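Local atomic coordinates of orotidine 5'-phosphate decarboxylase (Pyrococcus horikoshii, PDB entry 2CZD), a protein that probably catalyses the decarboxylation of orotidine 5'-monophosphate to UMP, the last step of de novo UMP synthesis, as a homodimeric TIM-barrel enzyme. Residues A71-F75 against V96-E101; I103-E107 against F124-A128; T121-I125 against Y148-L153. All blocks are in the same frame, centred on the assembly; numbering follows the deposited sequence.

Contact 1 (A71-F75 against V96-E101)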
loop_
_atom_site.group_PDB
_atom_site.type_symbol
_atom_site.label_atom_id
_atom_site.label_comp_id
_atom_site.label_asym_id
_atom_site.label_seq_id
_atom_site.Cartn_x
_atom_site.Cartn_y
_atom_site.Cartn_z
ATOM N N ALA B 71 8.708 -4.062 -4.915
ATOM C CA ALA B 71 9.859 -3.198 -5.204
ATOM C C ALA B 71 10.646 -3.706 -6.419
ATOM O O ALA B 71 11.056 -2.929 -7.286
ATOM C CB ALA B 71 10.777 -3.139 -3.981
ATOM N N ARG B 72 10.856 -5.015 -6.469
ATOM C CA ARG B 72 11.584 -5.609 -7.578
ATOM C C ARG B 72 10.915 -5.264 -8.901
ATOM O O ARG B 72 11.595 -4.870 -9.844
ATOM C CB ARG B 72 11.655 -7.129 -7.396
ATOM C CG ARG B 72 12.459 -7.870 -8.448
ATOM C CD ARG B 72 12.804 -9.262 -7.922
ATOM N NE ARG B 72 12.792 -10.274 -8.971
ATOM C CZ ARG B 72 13.713 -10.388 -9.922
ATOM N NH1 ARG B 72 14.743 -9.546 -9.962
ATOM N NH2 ARG B 72 13.604 -11.347 -10.836
ATOM N N LYS B 73 9.592 -5.409 -8.972
ATOM C CA LYS B 73 8.849 -5.098 -10.197
ATOM C C LYS B 73 8.868 -3.599 -10.549
ATOM O O LYS B 73 9.071 -3.217 -11.706
ATOM C CB LYS B 73 7.394 -5.544 -10.029
ATOM C CG LYS B 73 6.527 -5.410 -11.258
ATOM C CD LYS B 73 6.862 -6.516 -12.261
ATOM C CE LYS B 73 5.878 -6.513 -13.432
ATOM N NZ LYS B 73 6.272 -7.581 -14.409
ATOM N N VAL B 74 8.652 -2.750 -9.546
ATOM C CA VAL B 74 8.594 -1.308 -9.761
ATOM C C VAL B 74 9.964 -0.674 -10.040
ATOM O O VAL B 74 10.080 0.144 -10.957
ATOM C CB VAL B 74 7.873 -0.656 -8.549
ATOM C CG1 VAL B 74 7.856 0.845 -8.664
ATOM C CG2 VAL B 74 6.438 -1.167 -8.505
ATOM N N PHE B 75 11.001 -1.033 -9.286
ATOM C CA PHE B 75 12.340 -0.502 -9.593
ATOM C C PHE B 75 12.713 -1.085 -10.954
ATOM O O PHE B 75 13.355 -0.425 -11.779
ATOM C CB PHE B 75 13.376 -0.953 -8.562
ATOM C CG PHE B 75 13.318 -0.187 -7.256
ATOM C CD1 PHE B 75 13.426 1.208 -7.234
ATOM C CD2 PHE B 75 13.228 -0.863 -6.048
ATOM C CE1 PHE B 75 13.449 1.909 -6.010
ATOM C CE2 PHE B 75 13.247 -0.178 -4.837
ATOM C CZ PHE B 75 13.358 1.209 -4.814
ATOM N N VAL B 96 12.714 -3.181 0.856
ATOM C CA VAL B 96 12.620 -2.311 -0.304
ATOM C C VAL B 96 13.970 -1.634 -0.550
ATOM O O VAL B 96 14.426 -1.585 -1.686
ATOM C CB VAL B 96 11.545 -1.211 -0.094
ATOM C CG1 VAL B 96 11.411 -0.352 -1.344
ATOM C CG2 VAL B 96 10.196 -1.865 0.241
ATOM N N LYS B 97 14.604 -1.112 0.500
ATOM C CA LYS B 97 15.893 -0.413 0.352
ATOM C C LYS B 97 16.976 -1.323 -0.271
ATOM O O LYS B 97 17.885 -0.864 -0.951
ATOM C CB LYS B 97 16.372 0.094 1.715
ATOM C CG LYS B 97 17.511 1.090 1.623
ATOM C CD LYS B 97 17.849 1.592 2.996
ATOM C CE LYS B 97 18.764 2.819 2.951
ATOM N NZ LYS B 97 20.027 2.566 2.207
ATOM N N GLU B 98 16.859 -2.613 -0.033
ATOM C CA GLU B 98 17.799 -3.562 -0.603
ATOM C C GLU B 98 17.820 -3.466 -2.125
ATOM O O GLU B 98 18.869 -3.667 -2.737
ATOM C CB GLU B 98 17.392 -4.974 -0.193
ATOM C CG GLU B 98 18.194 -6.107 -0.788
ATOM C CD GLU B 98 17.676 -7.455 -0.294
ATOM O OE1 GLU B 98 17.824 -7.730 0.913
ATOM O OE2 GLU B 98 17.106 -8.233 -1.096
ATOM N N LEU B 99 16.673 -3.137 -2.728
ATOM C CA LEU B 99 16.555 -3.060 -4.187
ATOM C C LEU B 99 16.656 -1.685 -4.843
ATOM O O LEU B 99 16.828 -1.595 -6.067
ATOM C CB LEU B 99 15.241 -3.717 -4.622
ATOM C CG LEU B 99 15.114 -5.154 -4.128
ATOM C CD1 LEU B 99 13.779 -5.724 -4.577
ATOM C CD2 LEU B 99 16.276 -5.984 -4.675
ATOM N N GLY B 100 16.547 -0.622 -4.052
ATOM C CA GLY B 100 16.617 0.717 -4.614
ATOM C C GLY B 100 16.433 1.776 -3.542
ATOM O O GLY B 100 16.183 1.457 -2.374
ATOM N N GLU B 101 16.530 3.042 -3.931
ATOM C CA GLU B 101 16.395 4.127 -2.963
ATOM C C GLU B 101 14.966 4.313 -2.497
ATOM O O GLU B 101 14.002 4.113 -3.243
ATOM C CB GLU B 101 16.969 5.423 -3.545
ATOM C CG GLU B 101 18.474 5.292 -3.811
ATOM C CD GLU B 101 19.116 6.580 -4.254
ATOM O OE1 GLU B 101 19.340 7.443 -3.388
ATOM O OE2 GLU B 101 19.387 6.732 -5.472
#
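Helical residues A71-F75 lie against the last helical residues and following turn of V96-E101, with A71 and V96 closest to each other in backbone register (CA to CA 5.7 Å), then R72 with L99 and F75 with G100. No hydrogen bond crosses between the segments. The F75 ring carries the contact: it lies against the backbone of the turn, and G100 CA sits over one face, 3.6 Å from the ring centroid and 23° off the ring normal, a CH-pi contact. On that same face L99 O approaches F75 CD2 to 3.7 Å, while E101 O comes to the ring edge in its plane, 3.4 Å from F75 CZ. F75 CG stands anti to its own carbonyl carbon (chi1 -78°), which carries the ring across toward the turn. G100, where the helical backbone angles end, has phi and psi both near 180°, and the extended chain leads at once into strand 101-105. In the barrel, helices 64-76 and 90-97 are successive outer helices flanking strand 81-85; V82 of that strand touches both F75 and V96, and V96 reaches inward to L60, a substrate-binding residue. Nearer the start of 71-75 the packing is mainly apolar. A71 CB meets V96 CG1 at 3.9 Å and L99 CD1 at 4.0 Å. The same L99 methyl lies over the helix backbone, 3.6 Å from R72 N, and touches R72 CB, whereas the guanidinium of R72 runs off from the turn.

Contact 2 (I103-E107 against F124-A128)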
loop_
_atom_site.group_PDB
_atom_site.type_symbol
_atom_site.label_atom_id
_atom_site.label_comp_id
_atom_site.label_asym_id
_atom_site.label_seq_id
_atom_site.Cartn_x
_atom_site.Cartn_y
_atom_site.Cartn_z
ATOM N N ILE B 103 12.045 6.522 0.194
ATOM C CA ILE B 103 11.609 7.751 0.858
ATOM C C ILE B 103 10.635 7.220 1.907
ATOM O O ILE B 103 9.722 6.472 1.570
ATOM C CB ILE B 103 10.878 8.694 -0.119
ATOM C CG1 ILE B 103 11.897 9.286 -1.098
ATOM C CG2 ILE B 103 10.125 9.812 0.672
ATOM C CD1 ILE B 103 11.272 9.925 -2.333
ATOM N N MET B 104 10.814 7.603 3.171
ATOM C CA MET B 104 9.970 7.085 4.251
ATOM C C MET B 104 8.876 8.013 4.731
ATOM O O MET B 104 9.057 9.210 4.800
ATOM C CB MET B 104 10.855 6.691 5.450
ATOM C CG MET B 104 11.789 5.531 5.137
ATOM S SD MET B 104 13.011 5.216 6.456
ATOM C CE MET B 104 11.933 4.729 7.847
ATOM N N VAL B 105 7.731 7.430 5.089
ATOM C CA VAL B 105 6.610 8.203 5.602
ATOM C C VAL B 105 6.746 8.280 7.114
ATOM O O VAL B 105 6.735 7.244 7.809
ATOM C CB VAL B 105 5.243 7.521 5.311
ATOM C CG1 VAL B 105 4.109 8.302 6.007
ATOM C CG2 VAL B 105 5.007 7.415 3.808
ATOM N N VAL B 106 6.866 9.503 7.620
ATOM C CA VAL B 106 6.974 9.709 9.055
ATOM C C VAL B 106 5.830 10.539 9.623
ATOM O O VAL B 106 5.645 10.605 10.834
ATOM C CB VAL B 106 8.325 10.377 9.427
ATOM C CG1 VAL B 106 9.471 9.547 8.881
ATOM C CG2 VAL B 106 8.385 11.823 8.910
ATOM N N GLU B 107 5.063 11.165 8.744
ATOM C CA GLU B 107 3.945 12.008 9.161
ATOM C C GLU B 107 3.015 12.140 7.955
ATOM O O GLU B 107 3.486 12.196 6.816
ATOM C CB GLU B 107 4.477 13.388 9.565
ATOM C CG GLU B 107 3.406 14.315 10.127
ATOM C CD GLU B 107 3.986 15.622 10.648
ATOM O OE1 GLU B 107 4.916 15.575 11.478
ATOM O OE2 GLU B 107 3.500 16.689 10.242
ATOM N N PHE B 124 9.127 7.754 14.422
ATOM C CA PHE B 124 9.386 7.395 13.034
ATOM C C PHE B 124 10.607 8.156 12.513
ATOM O O PHE B 124 11.364 7.640 11.683
ATOM C CB PHE B 124 8.160 7.682 12.152
ATOM C CG PHE B 124 6.966 6.814 12.465
ATOM C CD1 PHE B 124 7.136 5.546 13.015
ATOM C CD2 PHE B 124 5.679 7.245 12.142
ATOM C CE1 PHE B 124 6.037 4.707 13.237
ATOM C CE2 PHE B 124 4.567 6.414 12.364
ATOM C CZ PHE B 124 4.753 5.148 12.908
ATOM N N ILE B 125 10.797 9.391 12.972
ATOM C CA ILE B 125 11.984 10.130 12.539
ATOM C C ILE B 125 13.249 9.411 13.064
ATOM O O ILE B 125 14.253 9.325 12.356
ATOM C CB ILE B 125 11.946 11.585 13.034
ATOM C CG1 ILE B 125 10.868 12.351 12.267
ATOM C CG2 ILE B 125 13.312 12.255 12.824
ATOM C CD1 ILE B 125 10.562 13.697 12.903
ATOM N N GLU B 126 13.202 8.901 14.296
ATOM C CA GLU B 126 14.343 8.170 14.834
ATOM C C GLU B 126 14.606 6.947 13.960
ATOM O O GLU B 126 15.760 6.614 13.699
ATOM C CB GLU B 126 14.075 7.724 16.277
ATOM C CG GLU B 126 13.877 8.888 17.234
ATOM C CD GLU B 126 13.489 8.441 18.627
ATOM O OE1 GLU B 126 12.802 7.406 18.756
ATOM O OE2 GLU B 126 13.860 9.144 19.597
ATOM N N VAL B 127 13.558 6.255 13.512
ATOM C CA VAL B 127 13.793 5.094 12.644
ATOM C C VAL B 127 14.433 5.560 11.333
ATOM O O VAL B 127 15.369 4.937 10.843
ATOM C CB VAL B 127 12.484 4.313 12.317
ATOM C CG1 VAL B 127 12.797 3.145 11.401
ATOM C CG2 VAL B 127 11.804 3.824 13.591
ATOM N N ALA B 128 13.925 6.645 10.750
ATOM C CA ALA B 128 14.524 7.166 9.520
ATOM C C ALA B 128 16.003 7.547 9.774
ATOM O O ALA B 128 16.857 7.346 8.927
ATOM C CB ALA B 128 13.738 8.384 9.024
#
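M104 and V106, two residues apart on the chain that leaves the barrel strand, face successive turns of helix F124-A128. The axes of strand 103-105 and helix 124-128 approach to 9.4 Å at 162°, nearly antiparallel, so M104 lies opposite A128 and V106 opposite F124. The side chains of V106 and F124 run alongside each other, pointing opposite ways, with V106 CB and F124 CB 3.8 Å apart. Beyond these CB atoms the F124 ring turns its edge to the backbone: V106 O lies in the ring plane, 3.6 Å from F124 CD2. The two methyls of V106 divide the helix surface between them. CG1, anti to the carbonyl carbon (chi1 -55°), leans on the F124 backbone and looks on to A128 CB, while CG2 reaches I125 CG1 at 4.2 Å. M104 meets V127 at about a right angle. Its chain is extended as far as SD and bends at the last torsion (chi3 64°), which lays CE 3.9 Å from A128 CA and brings it against V127 CG1; SD itself rests on A128 CB at 4.1 Å. Every touching residue is buried and no hydrogen bond spans the segments, so the evidence is for apolar packing. This is the strand-to-helix half of the beta-alpha-beta unit formed by strand 101-105, helix 121-131 and strand 135-137. The nearest side-chain atoms of V105 and K59, the catalytic proton donor, are about 4 Å apart, whereas M104 and V106 face the outer helix. Beyond that helix, F116 of the second subunit meets the F124 ring edge-to-face and packs on V127. On the neighbouring strand 135-137, V136 touches both V106 and A128.

Contact 3 (T121-I125 against Y148-L153); sequences TDRFI and YIRDRL
Two neighbouring helices of the barrel's outer layer meet here, 121-131 by its first turn and 144-150 by its last residues and the turn that follows. D122 and Y148 cross at about a right angle, and Y148 OH donates to D122 OD1 at 2.5 Å, a short bond on the syn lone pair. Carboxylate and ring are nearly coplanar, 12° apart, and OD1 lies at the ring's edge, in its plane. Y148 CG, anti to the backbone N (chi1 -180°), carries the hydroxyl across to that carboxylate. R152 lays its guanidinium over the Y148 ring, with NH2 3.4 Å above the ring plane, and anchors it by donating from NH2 to Y148 O at 2.9 Å. The charge pair D122 OD1 to R152 NE is long at 3.8 Å, and the oxygen stands well out of the guanidinium plane; a water instead joins the two groups, donating to D122 OD2 and accepting from R152 NE. In this alpha/beta barrel the two helices follow one another around strand 135-137, whose V136 touches I149 and L153. Below these polar groups I125 packs with the buried I149 and L153. Its CG2 lies 3.4 Å from R152 O and 4.2 Å from L153 CD1, while its CD1 touches R152 CB at 4.0 Å and I149 CG1 at 4.2 Å. N129, on the same helix as I125, hydrogen-bonds R152 O.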
loop_
_atom_site.group_PDB
_atom_site.type_symbol
_atom_site.label_atom_id
_atom_site.label_comp_id
_atom_site.label_asym_id
_atom_site.label_seq_id
_atom_site.Cartn_x
_atom_site.Cartn_y
_atom_site.Cartn_z
ATOM N N THR B 121 5.242 10.293 15.035
ATOM C CA THR B 121 6.237 10.908 14.170
ATOM C C THR B 121 7.625 11.041 14.789
ATOM O O THR B 121 8.628 10.795 14.126
ATOM C CB THR B 121 5.750 12.294 13.677
ATOM O OG1 THR B 121 4.614 12.115 12.823
ATOM C CG2 THR B 121 6.849 13.029 12.921
ATOM N N ASP B 122 7.711 11.453 16.044
ATOM C CA ASP B 122 9.046 11.566 16.624
ATOM C C ASP B 122 9.779 10.224 16.556
ATOM O O ASP B 122 10.977 10.156 16.257
ATOM C CB ASP B 122 8.960 12.020 18.080
ATOM C CG ASP B 122 8.604 13.479 18.216
ATOM O OD1 ASP B 122 8.557 14.201 17.192
ATOM O OD2 ASP B 122 8.377 13.908 19.368
ATOM N N ARG B 123 9.052 9.143 16.818
ATOM C CA ARG B 123 9.677 7.828 16.791
ATOM C C ARG B 123 9.999 7.400 15.365
ATOM O O ARG B 123 11.009 6.748 15.124
ATOM C CB ARG B 123 8.777 6.802 17.472
ATOM C CG ARG B 123 8.575 7.121 18.950
ATOM C CD ARG B 123 7.825 6.023 19.649
ATOM N NE ARG B 123 8.608 4.793 19.686
ATOM C CZ ARG B 123 8.078 3.587 19.839
ATOM N NH1 ARG B 123 6.770 3.461 19.966
ATOM N NH2 ARG B 123 8.861 2.517 19.867
ATOM N N PHE B 124 9.127 7.754 14.422
ATOM C CA PHE B 124 9.386 7.395 13.034
ATOM C C PHE B 124 10.607 8.156 12.513
ATOM O O PHE B 124 11.364 7.640 11.683
ATOM C CB PHE B 124 8.160 7.682 12.152
ATOM C CG PHE B 124 6.966 6.814 12.465
ATOM C CD1 PHE B 124 7.136 5.546 13.015
ATOM C CD2 PHE B 124 5.679 7.245 12.142
ATOM C CE1 PHE B 124 6.037 4.707 13.237
ATOM C CE2 PHE B 124 4.567 6.414 12.364
ATOM C CZ PHE B 124 4.753 5.148 12.908
ATOM N N ILE B 125 10.797 9.391 12.972
ATOM C CA ILE B 125 11.984 10.130 12.539
ATOM C C ILE B 125 13.249 9.411 13.064
ATOM O O ILE B 125 14.253 9.325 12.356
ATOM C CB ILE B 125 11.946 11.585 13.034
ATOM C CG1 ILE B 125 10.868 12.351 12.267
ATOM C CG2 ILE B 125 13.312 12.255 12.824
ATOM C CD1 ILE B 125 10.562 13.697 12.903
ATOM N N TYR B 148 9.982 21.381 11.911
ATOM C CA TYR B 148 9.886 20.449 13.029
ATOM C C TYR B 148 10.612 19.163 12.670
ATOM O O TYR B 148 11.381 18.617 13.461
ATOM C CB TYR B 148 8.426 20.121 13.331
ATOM C CG TYR B 148 8.255 19.166 14.487
ATOM C CD1 TYR B 148 8.053 19.639 15.777
ATOM C CD2 TYR B 148 8.313 17.793 14.296
ATOM C CE1 TYR B 148 7.907 18.762 16.854
ATOM C CE2 TYR B 148 8.175 16.901 15.370
ATOM C CZ TYR B 148 7.969 17.402 16.645
ATOM O OH TYR B 148 7.800 16.538 17.708
ATOM N N ILE B 149 10.348 18.677 11.467
ATOM C CA ILE B 149 10.980 17.445 11.024
ATOM C C ILE B 149 12.474 17.657 10.776
ATOM O O ILE B 149 13.303 16.837 11.187
ATOM C CB ILE B 149 10.257 16.892 9.756
ATOM C CG1 ILE B 149 8.854 16.416 10.184
ATOM C CG2 ILE B 149 11.098 15.807 9.072
ATOM C CD1 ILE B 149 7.931 16.015 9.034
ATOM N N ARG B 150 12.811 18.749 10.113
ATOM C CA ARG B 150 14.204 19.045 9.819
ATOM C C ARG B 150 15.056 19.105 11.095
ATOM O O ARG B 150 16.207 18.643 11.095
ATOM C CB ARG B 150 14.285 20.384 9.055
ATOM C CG ARG B 150 15.687 20.801 8.631
ATOM C CD ARG B 150 16.269 19.875 7.544
ATOM N NE ARG B 150 16.878 18.653 8.074
ATOM C CZ ARG B 150 17.167 17.580 7.334
ATOM N NH1 ARG B 150 16.885 17.561 6.030
ATOM N NH2 ARG B 150 17.765 16.537 7.898
ATOM N N ASP B 151 14.498 19.658 12.173
ATOM C CA ASP B 151 15.248 19.788 13.420
ATOM C C ASP B 151 15.520 18.444 14.096
ATOM O O ASP B 151 16.379 18.363 14.977
ATOM C CB ASP B 151 14.499 20.676 14.421
ATOM C CG ASP B 151 14.404 22.127 13.979
ATOM O OD1 ASP B 151 15.196 22.548 13.112
ATOM O OD2 ASP B 151 13.535 22.849 14.521
ATOM N N ARG B 152 14.787 17.400 13.704
ATOM C CA ARG B 152 14.951 16.086 14.320
ATOM C C ARG B 152 15.587 15.061 13.396
ATOM O O ARG B 152 16.048 14.009 13.849
ATOM C CB ARG B 152 13.580 15.577 14.781
ATOM C CG ARG B 152 13.032 16.399 15.923
ATOM C CD ARG B 152 11.547 16.223 16.133
ATOM N NE ARG B 152 11.161 16.968 17.329
ATOM C CZ ARG B 152 11.124 18.298 17.419
ATOM N NH1 ARG B 152 10.782 18.871 18.570
ATOM N NH2 ARG B 152 11.392 19.066 16.364
ATOM N N LEU B 153 15.623 15.388 12.110
ATOM C CA LEU B 153 16.131 14.493 11.079
ATOM C C LEU B 153 17.617 14.636 10.787
ATOM O O LEU B 153 18.129 15.750 10.640
ATOM C CB LEU B 153 15.333 14.714 9.782
ATOM C CG LEU B 153 15.525 13.747 8.602
ATOM C CD1 LEU B 153 14.912 12.378 8.921
ATOM C CD2 LEU B 153 14.811 14.329 7.373
HETATM O O HOH W 1 10.447 15.845 19.897
#

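Contacts 2 and 3 have centres about 7 Å apart and their segments share F124 and I125, of which I125 touches in both: contact 2 joins the inward side of helix 121-131 to strand 101-105, contact 3 its first turn to helix 144-150. They touch where V106 O and T121 OG1 lie 2.7 Å apart, probably hydrogen-bonded. Contact 1, centred about 18 Å from contact 2's centre, adjoins it only through the chain, helix 90-97 leading into strand 101-105. Contact 2 is buried, its side chains packing through apolar groups. Contacts 1 and 3, partly buried, join successive outer helices: contact 1 sets a ring on a turn's backbone, contact 3 adds a polar surface network of carboxylate, phenol, guanidinium and water.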